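Local coordinates for protein lysyl oxidase (Pichia pastoris, PDB 1N9E) that oxidises primary amines, probably including peptidyl lysine, to aldehydes as a copper- and topaquinone-containing amine oxidase, at residues Asn545-Tyr550 against Glu575-Glu580; Ser322-Glu327 against Leu758-Pro763; Asn405-Val410 against Tyr768-Gly773. One frame throughout, in Å; residues are numbered along the deposited sequence.

Along the chain the segments come in the order 322-327, 405-410, 545-550, 575-580, 758-763 and 768-773. Contact 2 closes the loop from Ser322-Glu327 to Leu758-Pro763, and contact 3 the loop from Asn405-Val410 to Tyr768-Gly773; the two loops cross. Together they fasten the C-terminal part of the chain to the early part of the enzyme domain. Their nearest atoms are about 7 Å apart, and both touch the second subunit. Contact 1 is a local hairpin closure nested inside both loops. Its centre is about 48 Å from that of contact 2 and about 43 Å from that of contact 3, which lies across the chain's centre.

Contact 1 (Asn545-Tyr550 against Glu575-Glu580); sequences NRASKY and EVLEKE. With CA (calcium ion), chain O.
Leu577 N donates to Ala547 O at 2.9 Å. Two residues further along each strand, Lys549 and Glu575 exchange two backbone bonds, from Lys549 N to Glu575 O and from Glu575 N to Lys549 O, making an antiparallel hydrogen-bonded pair. Ser548 and Val576 form the non-hydrogen-bonded pair in between, and Ser548 CA approaches Glu575 O at 3.2 Å in a CA-H...O contact. Where the strands part, water 1 takes over: it accepts from Ala547 N at 2.9 Å and lies 2.7 Å from Leu577 O, to which it donates. This is the base of the hairpin of strands 544-558 and 566-576, one of the long arms of copper amine oxidases that reach for the partner subunit; Tyr550 packs on Leu517 of the second subunit. With CG anti to its carbonyl carbon (chi1 -64°), Leu577 brings CD1 to 3.9 Å from Ala547 CB, and both side chains rest on Leu644. Lys549 and Glu575 put opposite charges together on the other face from Ser548 and Val576, but their ends are modelled too close, so the salt bridge there is doubtful in detail. Beyond the strand, Glu580 clasps a calcium ion with both carboxylate oxygens, OE2 at 2.4 Å; Phe673, Asp675, Glu677 and waters 2 and 3 complete the site.

Contact 2 (Ser322-Glu327 against Leu758-Pro763); sequences SPRLVE and LEVPEP
The guanidinium of Arg324 has Val760 CG1 over one face, 3.3 Å above the plane and nearer its margin than its middle, and the carbonyl of Pro761 at its edge. Arg324 NH2 donates to Pro761 O at 2.8 Å, with the oxygen near the guanidinium plane and the donor in the carbonyl plane; the angle at the hydrogen is 156°. Bends at chi2 and chi3 coil the arginine chain and set the guanidinium against Val760. A second link runs through water 4, which accepts from Arg324 NH1 at 2.9 Å and donates to Val760 O. The group is thus held by one direct bond to the backbone and one through water, while a methyl covers one face. Pro761 CD adds a contact of 3.6 Å to Arg324 NH2. Beside this, Val326 CG2 meets Leu758 CD2 at 3.8 Å, the two side chains running antiparallel alongside each other, and Val326 CG1 touches Val760 CG1 more loosely. The axes of the short strands 324-326 and 758-760, at 135°, come no closer than 9.0 Å, and the link is made by side chains and the Pro761 carbonyl. Both strands instead pair antiparallel with the second subunit, whose Trp753 packs on Arg324, so the contact sits where sheet structure continues across the dimer interface.

Contact 3 (Asn405-Val410 against Tyr768-Gly773); sequences NRFSLV and YTYGRG. With SO4 (sulfate ion), chain R.
Two arginines lie flat on one another: the guanidinium groups of Arg406 and Arg772 stack with centres 3.8 Å apart and planes only 12° from parallel, Arg406 NH1 sitting over the centre of the Arg772 group. A sulfate ion, probably from the crystallisation liquor, would offset the charge; Arg772 NH2 donates to its O1 at 2.9 Å and NH1 to its O4 at 3.0 Å, with Arg176 as another donor. The other edge of Arg772 grips Asn405 O side-on, NE at 2.9 Å and NH2 at 3.1 Å, with Asn405 O in the guanidinium plane. These bonds hold Arg772 flat, while Arg406 NE is bound by Gly402 O. The meeting joins the loop after helix 398-401, in the enzyme domain, to the C-terminal tail along the dimer interface. Arg772 CG passes over a face of the Phe407 ring in a CH-pi contact, 3.8 Å from its centroid. Phe407 CE2 lies over a face of the Tyr770 ring, the two planes inclined at 45°. Tyr768, its CG anti to the backbone N (chi1 178°), turns a ring face to Val410, whose CG2 stands 3.8 Å from the ring centroid. Tyr768 OH bonds to Ser459 of the second subunit and, through water 6, to Ser408 O. Water 8 accepts a hydrogen bond from Ser408 N at 2.9 Å and donates to Thr769 O and Gly771 O, bridging the two backbones beside the Phe407 ring edge.

Contact 1 (Asn545-Tyr550 against Glu575-Glu580)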
loop_
_atom_site.group_PDB
_atom_site.type_symbol
_atom_site.label_atom_id
_atom_site.label_comp_id
_atom_site.label_asym_id
_atom_site.label_seq_id
_atom_site.Cartn_x
_atom_site.Cartn_y
_atom_site.Cartn_z
ATOM N N ASN A 545 -11.568 4.682 26.678
ATOM C CA ASN A 545 -10.329 4.195 26.099
ATOM C C ASN A 545 -9.118 5.042 26.499
ATOM O O ASN A 545 -9.249 6.051 27.202
ATOM C CB ASN A 545 -10.435 4.257 24.566
ATOM C CG ASN A 545 -11.408 3.227 23.949
ATOM O OD1 ASN A 545 -11.672 3.310 22.747
ATOM N ND2 ASN A 545 -11.936 2.274 24.741
ATOM N N ARG A 546 -7.936 4.618 26.043
ATOM C CA ARG A 546 -6.681 5.356 26.185
ATOM C C ARG A 546 -6.021 5.259 24.828
ATOM O O ARG A 546 -6.311 4.315 24.068
ATOM C CB ARG A 546 -5.686 4.725 27.179
ATOM C CG ARG A 546 -6.099 4.610 28.607
ATOM C CD ARG A 546 -4.914 4.462 29.624
ATOM N NE ARG A 546 -5.607 4.618 30.881
ATOM C CZ ARG A 546 -6.255 3.635 31.450
ATOM N NH1 ARG A 546 -6.261 2.454 30.860
ATOM N NH2 ARG A 546 -6.887 3.821 32.598
ATOM N N ALA A 547 -5.148 6.211 24.515
ATOM C CA ALA A 547 -4.412 6.166 23.270
ATOM C C ALA A 547 -2.966 6.073 23.726
ATOM O O ALA A 547 -2.546 6.762 24.674
ATOM C CB ALA A 547 -4.637 7.419 22.480
ATOM N N SER A 548 -2.200 5.222 23.063
ATOM C CA SER A 548 -0.822 5.015 23.456
ATOM C C SER A 548 0.027 4.817 22.220
ATOM O O SER A 548 -0.496 4.593 21.117
ATOM C CB SER A 548 -0.722 3.775 24.346
ATOM O OG SER A 548 -0.972 2.611 23.566
ATOM N N LYS A 549 1.337 4.899 22.389
ATOM C CA LYS A 549 2.214 4.552 21.269
ATOM C C LYS A 549 3.319 3.684 21.812
ATOM O O LYS A 549 3.828 3.943 22.903
ATOM C CB LYS A 549 2.746 5.762 20.510
ATOM C CG LYS A 549 3.464 6.797 21.284
ATOM C CD LYS A 549 3.954 7.858 20.303
ATOM C CE LYS A 549 4.286 9.129 21.034
ATOM N NZ LYS A 549 5.056 8.843 22.270
ATOM N N TYR A 550 3.681 2.650 21.068
ATOM C CA TYR A 550 4.913 1.937 21.376
ATOM C C TYR A 550 6.001 2.614 20.555
ATOM O O TYR A 550 5.997 2.522 19.320
ATOM C CB TYR A 550 4.829 0.442 21.041
ATOM C CG TYR A 550 4.098 -0.307 22.129
ATOM C CD1 TYR A 550 2.726 -0.454 22.075
ATOM C CD2 TYR A 550 4.778 -0.854 23.208
ATOM C CE1 TYR A 550 2.028 -1.144 23.086
ATOM C CE2 TYR A 550 4.099 -1.540 24.211
ATOM C CZ TYR A 550 2.725 -1.677 24.133
ATOM O OH TYR A 550 2.028 -2.354 25.120
ATOM N N GLU A 575 4.138 4.669 25.654
ATOM C CA GLU A 575 3.869 6.011 26.167
ATOM C C GLU A 575 2.382 6.258 26.044
ATOM O O GLU A 575 1.799 6.032 24.981
ATOM C CB GLU A 575 4.644 7.068 25.365
ATOM C CG GLU A 575 6.147 6.826 25.333
ATOM C CD GLU A 575 6.938 7.935 24.643
ATOM O OE1 GLU A 575 6.344 8.728 23.875
ATOM O OE2 GLU A 575 8.163 8.013 24.872
ATOM N N VAL A 576 1.756 6.719 27.121
ATOM C CA VAL A 576 0.347 7.058 27.067
ATOM C C VAL A 576 0.200 8.498 26.587
ATOM O O VAL A 576 0.932 9.383 27.051
ATOM C CB VAL A 576 -0.321 6.910 28.458
ATOM C CG1 VAL A 576 -1.757 7.400 28.411
ATOM C CG2 VAL A 576 -0.257 5.459 28.941
ATOM N N LEU A 577 -0.731 8.747 25.663
ATOM C CA LEU A 577 -1.000 10.101 25.162
ATOM C C LEU A 577 -2.002 10.648 26.163
ATOM O O LEU A 577 -3.181 10.347 26.101
ATOM C CB LEU A 577 -1.587 10.024 23.754
ATOM C CG LEU A 577 -0.585 9.430 22.758
ATOM C CD1 LEU A 577 -1.229 8.962 21.473
ATOM C CD2 LEU A 577 0.506 10.445 22.461
ATOM N N GLU A 578 -1.517 11.464 27.097
ATOM C CA GLU A 578 -2.339 11.839 28.246
ATOM C C GLU A 578 -3.409 12.891 28.010
ATOM O O GLU A 578 -4.478 12.847 28.635
ATOM C CB GLU A 578 -1.421 12.355 29.367
ATOM C CG GLU A 578 -0.473 11.311 29.926
ATOM C CD GLU A 578 -1.162 10.265 30.775
ATOM O OE1 GLU A 578 -2.389 10.375 31.020
ATOM O OE2 GLU A 578 -0.464 9.318 31.207
ATOM N N LYS A 579 -3.118 13.829 27.120
ATOM C CA LYS A 579 -4.018 14.947 26.874
ATOM C C LYS A 579 -4.041 15.288 25.402
ATOM O O LYS A 579 -3.145 14.912 24.668
ATOM C CB LYS A 579 -3.546 16.200 27.618
ATOM C CG LYS A 579 -3.781 16.174 29.125
ATOM C CD LYS A 579 -2.574 15.633 29.868
ATOM C CE LYS A 579 -2.755 15.740 31.386
ATOM N NZ LYS A 579 -1.632 15.119 32.157
ATOM N N GLU A 580 -5.077 16.012 24.985
ATOM C CA GLU A 580 -5.143 16.488 23.609
ATOM C C GLU A 580 -3.900 17.339 23.316
ATOM O O GLU A 580 -3.476 18.169 24.138
ATOM C CB GLU A 580 -6.425 17.293 23.371
ATOM C CG GLU A 580 -7.687 16.457 23.467
ATOM C CD GLU A 580 -8.942 17.310 23.479
ATOM O OE1 GLU A 580 -8.845 18.484 23.901
ATOM O OE2 GLU A 580 -10.019 16.823 23.071
HETATM CA CA CA O . -11.265 18.827 23.430
HETATM O O HOH W 1 -4.923 8.269 26.499
HETATM O O HOH W 2 -12.876 17.485 22.448
HETATM O O HOH W 3 -13.130 20.395 23.163
#

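Contact 2 (Ser322-Glu327 against Leu758-Pro763)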
loop_
_atom_site.group_PDB
_atom_site.type_symbol
_atom_site.label_atom_id
_atom_site.label_comp_id
_atom_site.label_asym_id
_atom_site.label_seq_id
_atom_site.Cartn_x
_atom_site.Cartn_y
_atom_site.Cartn_z
ATOM N N SER A 322 -10.472 -9.930 -20.430
ATOM C CA SER A 322 -9.649 -10.056 -19.234
ATOM C C SER A 322 -10.346 -10.910 -18.161
ATOM O O SER A 322 -11.537 -11.193 -18.244
ATOM C CB SER A 322 -9.243 -8.670 -18.718
ATOM O OG SER A 322 -10.369 -7.845 -18.409
ATOM N N PRO A 323 -9.620 -11.333 -17.138
ATOM C CA PRO A 323 -10.236 -12.203 -16.129
ATOM C C PRO A 323 -11.416 -11.588 -15.377
ATOM O O PRO A 323 -11.553 -10.360 -15.249
ATOM C CB PRO A 323 -9.088 -12.481 -15.163
ATOM C CG PRO A 323 -7.836 -12.265 -16.019
ATOM C CD PRO A 323 -8.198 -11.050 -16.848
ATOM N N ARG A 324 -12.269 -12.475 -14.878
ATOM C CA ARG A 324 -13.489 -12.114 -14.167
ATOM C C ARG A 324 -13.571 -12.794 -12.811
ATOM O O ARG A 324 -13.274 -13.977 -12.670
ATOM C CB ARG A 324 -14.724 -12.582 -14.970
ATOM C CG ARG A 324 -15.128 -11.682 -16.141
ATOM C CD ARG A 324 -15.870 -10.417 -15.709
ATOM N NE ARG A 324 -17.117 -10.804 -15.054
ATOM C CZ ARG A 324 -18.269 -11.046 -15.691
ATOM N NH1 ARG A 324 -18.359 -10.939 -17.017
ATOM N NH2 ARG A 324 -19.332 -11.394 -14.994
ATOM N N LEU A 325 -13.983 -12.044 -11.803
ATOM C CA LEU A 325 -14.277 -12.650 -10.528
ATOM C C LEU A 325 -15.679 -13.265 -10.603
ATOM O O LEU A 325 -16.622 -12.609 -11.061
ATOM C CB LEU A 325 -14.272 -11.552 -9.460
ATOM C CG LEU A 325 -14.095 -11.929 -7.994
ATOM C CD1 LEU A 325 -12.719 -12.570 -7.793
ATOM C CD2 LEU A 325 -14.243 -10.673 -7.136
ATOM N N VAL A 326 -15.829 -14.513 -10.159
ATOM C CA VAL A 326 -17.165 -15.104 -10.082
ATOM C C VAL A 326 -17.444 -15.701 -8.703
ATOM O O VAL A 326 -16.525 -15.959 -7.935
ATOM C CB VAL A 326 -17.362 -16.197 -11.159
ATOM C CG1 VAL A 326 -17.247 -15.595 -12.541
ATOM C CG2 VAL A 326 -16.339 -17.312 -11.005
ATOM N N GLU A 327 -18.718 -15.917 -8.396
ATOM C CA GLU A 327 -19.090 -16.580 -7.159
ATOM C C GLU A 327 -19.689 -17.939 -7.519
ATOM O O GLU A 327 -20.877 -18.025 -7.807
ATOM C CB GLU A 327 -20.098 -15.707 -6.383
ATOM C CG GLU A 327 -19.422 -14.525 -5.701
ATOM C CD GLU A 327 -20.360 -13.431 -5.197
ATOM O OE1 GLU A 327 -21.585 -13.437 -5.488
ATOM O OE2 GLU A 327 -19.851 -12.540 -4.490
ATOM N N LEU A 758 -20.419 -22.981 -14.672
ATOM C CA LEU A 758 -21.058 -21.785 -14.142
ATOM C C LEU A 758 -21.423 -20.829 -15.275
ATOM O O LEU A 758 -20.766 -20.822 -16.311
ATOM C CB LEU A 758 -20.069 -21.095 -13.189
ATOM C CG LEU A 758 -20.620 -20.144 -12.143
ATOM C CD1 LEU A 758 -21.402 -20.936 -11.120
ATOM C CD2 LEU A 758 -19.479 -19.390 -11.484
ATOM N N GLU A 759 -22.467 -20.023 -15.085
ATOM C CA GLU A 759 -22.747 -18.948 -16.034
ATOM C C GLU A 759 -21.990 -17.689 -15.562
ATOM O O GLU A 759 -22.129 -17.281 -14.405
ATOM C CB GLU A 759 -24.255 -18.669 -16.141
ATOM C CG GLU A 759 -25.069 -19.743 -16.862
ATOM C CD GLU A 759 -24.380 -20.219 -18.129
ATOM O OE1 GLU A 759 -24.264 -21.446 -18.335
ATOM O OE2 GLU A 759 -23.953 -19.357 -18.922
ATOM N N VAL A 760 -21.195 -17.088 -16.449
ATOM C CA VAL A 760 -20.509 -15.816 -16.150
ATOM C C VAL A 760 -21.468 -14.702 -16.574
ATOM O O VAL A 760 -21.651 -14.458 -17.765
ATOM C CB VAL A 760 -19.194 -15.715 -16.904
ATOM C CG1 VAL A 760 -18.425 -14.440 -16.525
ATOM C CG2 VAL A 760 -18.345 -16.957 -16.628
ATOM N N PRO A 761 -22.075 -14.014 -15.611
ATOM C CA PRO A 761 -23.255 -13.199 -15.917
ATOM C C PRO A 761 -22.926 -11.818 -16.456
ATOM O O PRO A 761 -21.934 -11.220 -16.053
ATOM C CB PRO A 761 -23.899 -13.004 -14.547
ATOM C CG PRO A 761 -22.712 -12.961 -13.601
ATOM C CD PRO A 761 -21.693 -13.932 -14.186
ATOM N N GLU A 762 -23.756 -11.314 -17.362
ATOM C CA GLU A 762 -23.610 -9.928 -17.802
ATOM C C GLU A 762 -24.014 -8.968 -16.681
ATOM O O GLU A 762 -25.077 -9.117 -16.084
ATOM C CB GLU A 762 -24.504 -9.655 -19.015
ATOM C CG GLU A 762 -24.288 -8.263 -19.608
ATOM C CD GLU A 762 -25.174 -8.000 -20.808
ATOM O OE1 GLU A 762 -25.832 -8.944 -21.274
ATOM O OE2 GLU A 762 -25.209 -6.846 -21.287
ATOM N N PRO A 763 -23.168 -7.980 -16.390
ATOM C CA PRO A 763 -23.504 -6.940 -15.408
ATOM C C PRO A 763 -24.819 -6.243 -15.761
ATOM O O PRO A 763 -25.279 -6.276 -16.906
ATOM C CB PRO A 763 -22.352 -5.935 -15.557
ATOM C CG PRO A 763 -21.196 -6.751 -16.040
ATOM C CD PRO A 763 -21.832 -7.789 -16.981
HETATM O O HOH W 4 -20.188 -12.281 -18.825
#

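Contact 3 (Asn405-Val410 against Tyr768-Gly773)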
loop_
_atom_site.group_PDB
_atom_site.type_symbol
_atom_site.label_atom_id
_atom_site.label_comp_id
_atom_site.label_asym_id
_atom_site.label_seq_id
_atom_site.Cartn_x
_atom_site.Cartn_y
_atom_site.Cartn_z
ATOM N N ASN A 405 -23.568 13.974 -3.914
ATOM C CA ASN A 405 -24.607 14.367 -4.863
ATOM C C ASN A 405 -24.164 14.197 -6.318
ATOM O O ASN A 405 -24.466 15.025 -7.193
ATOM C CB ASN A 405 -25.067 15.814 -4.594
ATOM C CG ASN A 405 -23.934 16.822 -4.691
ATOM O OD1 ASN A 405 -22.779 16.461 -4.882
ATOM N ND2 ASN A 405 -24.268 18.097 -4.555
ATOM N N ARG A 406 -23.444 13.111 -6.573
ATOM C CA ARG A 406 -22.861 12.903 -7.898
ATOM C C ARG A 406 -23.529 11.761 -8.667
ATOM O O ARG A 406 -24.754 11.662 -8.663
ATOM C CB ARG A 406 -21.346 12.741 -7.773
ATOM C CG ARG A 406 -20.697 13.904 -7.013
ATOM C CD ARG A 406 -20.769 15.247 -7.780
ATOM N NE ARG A 406 -20.658 16.407 -6.908
ATOM C CZ ARG A 406 -20.713 17.662 -7.342
ATOM N NH1 ARG A 406 -20.871 17.909 -8.639
ATOM N NH2 ARG A 406 -20.607 18.676 -6.486
ATOM N N PHE A 407 -22.728 10.914 -9.315
ATOM C CA PHE A 407 -23.232 9.973 -10.327
ATOM C C PHE A 407 -23.254 8.511 -9.880
ATOM O O PHE A 407 -22.634 8.130 -8.885
ATOM C CB PHE A 407 -22.343 9.965 -11.578
ATOM C CG PHE A 407 -22.133 11.297 -12.253
ATOM C CD1 PHE A 407 -21.094 12.134 -11.863
ATOM C CD2 PHE A 407 -22.963 11.705 -13.286
ATOM C CE1 PHE A 407 -20.887 13.364 -12.484
ATOM C CE2 PHE A 407 -22.761 12.940 -13.916
ATOM C CZ PHE A 407 -21.725 13.764 -13.513
ATOM N N SER A 408 -23.975 7.687 -10.644
ATOM C CA SER A 408 -24.055 6.258 -10.379
ATOM C C SER A 408 -22.754 5.556 -10.758
ATOM O O SER A 408 -21.984 6.075 -11.550
ATOM C CB SER A 408 -25.163 5.633 -11.234
ATOM O OG SER A 408 -26.436 6.141 -10.879
ATOM N N LEU A 409 -22.536 4.382 -10.177
ATOM C CA LEU A 409 -21.404 3.495 -10.513
ATOM C C LEU A 409 -21.710 2.764 -11.820
ATOM O O LEU A 409 -22.869 2.386 -12.050
ATOM C CB LEU A 409 -21.232 2.457 -9.413
ATOM C CG LEU A 409 -20.765 3.060 -8.083
ATOM C CD1 LEU A 409 -21.107 2.122 -6.948
ATOM C CD2 LEU A 409 -19.252 3.278 -8.170
ATOM N N VAL A 410 -20.683 2.566 -12.660
ATOM C CA VAL A 410 -20.819 1.800 -13.926
ATOM C C VAL A 410 -20.592 0.324 -13.633
ATOM O O VAL A 410 -19.487 -0.079 -13.278
ATOM C CB VAL A 410 -19.820 2.279 -14.969
ATOM C CG1 VAL A 410 -19.923 1.433 -16.244
ATOM C CG2 VAL A 410 -20.077 3.752 -15.265
ATOM N N TYR A 768 -27.700 1.532 -15.413
ATOM C CA TYR A 768 -26.876 2.736 -15.384
ATOM C C TYR A 768 -27.362 3.727 -16.398
ATOM O O TYR A 768 -27.383 3.436 -17.602
ATOM C CB TYR A 768 -25.422 2.417 -15.719
ATOM C CG TYR A 768 -24.522 3.633 -15.750
ATOM C CD1 TYR A 768 -24.025 4.179 -14.579
ATOM C CD2 TYR A 768 -24.167 4.239 -16.957
ATOM C CE1 TYR A 768 -23.204 5.288 -14.604
ATOM C CE2 TYR A 768 -23.341 5.356 -16.984
ATOM C CZ TYR A 768 -22.860 5.874 -15.790
ATOM O OH TYR A 768 -22.033 6.989 -15.789
ATOM N N THR A 769 -27.752 4.898 -15.914
ATOM C CA THR A 769 -27.972 6.015 -16.810
ATOM C C THR A 769 -27.205 7.244 -16.337
ATOM O O THR A 769 -27.096 7.492 -15.132
ATOM C CB THR A 769 -29.459 6.348 -16.911
ATOM O OG1 THR A 769 -30.120 5.318 -17.650
ATOM C CG2 THR A 769 -29.661 7.591 -17.772
ATOM N N TYR A 770 -26.682 8.002 -17.293
ATOM C CA TYR A 770 -25.910 9.208 -17.025
ATOM C C TYR A 770 -26.678 10.237 -16.192
ATOM O O TYR A 770 -27.885 10.399 -16.345
ATOM C CB TYR A 770 -25.429 9.857 -18.336
ATOM C CG TYR A 770 -24.492 11.021 -18.087
ATOM C CD1 TYR A 770 -23.126 10.809 -17.881
ATOM C CD2 TYR A 770 -24.965 12.328 -18.051
ATOM C CE1 TYR A 770 -22.267 11.866 -17.652
ATOM C CE2 TYR A 770 -24.108 13.395 -17.821
ATOM C CZ TYR A 770 -22.761 13.158 -17.622
ATOM O OH TYR A 770 -21.918 14.222 -17.393
ATOM N N GLY A 771 -25.975 10.935 -15.304
ATOM C CA GLY A 771 -26.604 12.005 -14.551
ATOM C C GLY A 771 -26.501 11.941 -13.041
ATOM O O GLY A 771 -26.191 10.903 -12.452
ATOM N N ARG A 772 -26.772 13.076 -12.410
ATOM C CA ARG A 772 -26.591 13.189 -10.974
ATOM C C ARG A 772 -27.875 12.955 -10.184
ATOM O O ARG A 772 -28.276 13.782 -9.367
ATOM C CB ARG A 772 -25.934 14.524 -10.621
ATOM C CG ARG A 772 -24.542 14.698 -11.245
ATOM C CD ARG A 772 -23.897 16.073 -11.006
ATOM N NE ARG A 772 -24.007 16.478 -9.605
ATOM C CZ ARG A 772 -24.010 17.737 -9.182
ATOM N NH1 ARG A 772 -23.906 18.735 -10.050
ATOM N NH2 ARG A 772 -24.118 18.000 -7.886
ATOM N N GLY A 773 -28.508 11.817 -10.439
ATOM C CA GLY A 773 -29.697 11.422 -9.707
ATOM C C GLY A 773 -31.002 11.717 -10.420
ATOM O O GLY A 773 -31.063 12.567 -11.307
HETATM S S SO4 R . -24.925 21.864 -7.868
HETATM O O1 SO4 R . -24.763 20.665 -7.028
HETATM O O2 SO4 R . -26.235 22.476 -7.632
HETATM O O3 SO4 R . -23.870 22.822 -7.530
HETATM O O4 SO4 R . -24.791 21.528 -9.284
HETATM O O HOH W 5 -26.828 9.605 -9.276
HETATM O O HOH W 6 -20.480 7.344 -13.567
HETATM O O HOH W 7 -28.076 4.945 -13.044
HETATM O O HOH W 8 -25.404 8.557 -12.980
HETATM O O HOH W 9 -28.165 8.573 -11.194
#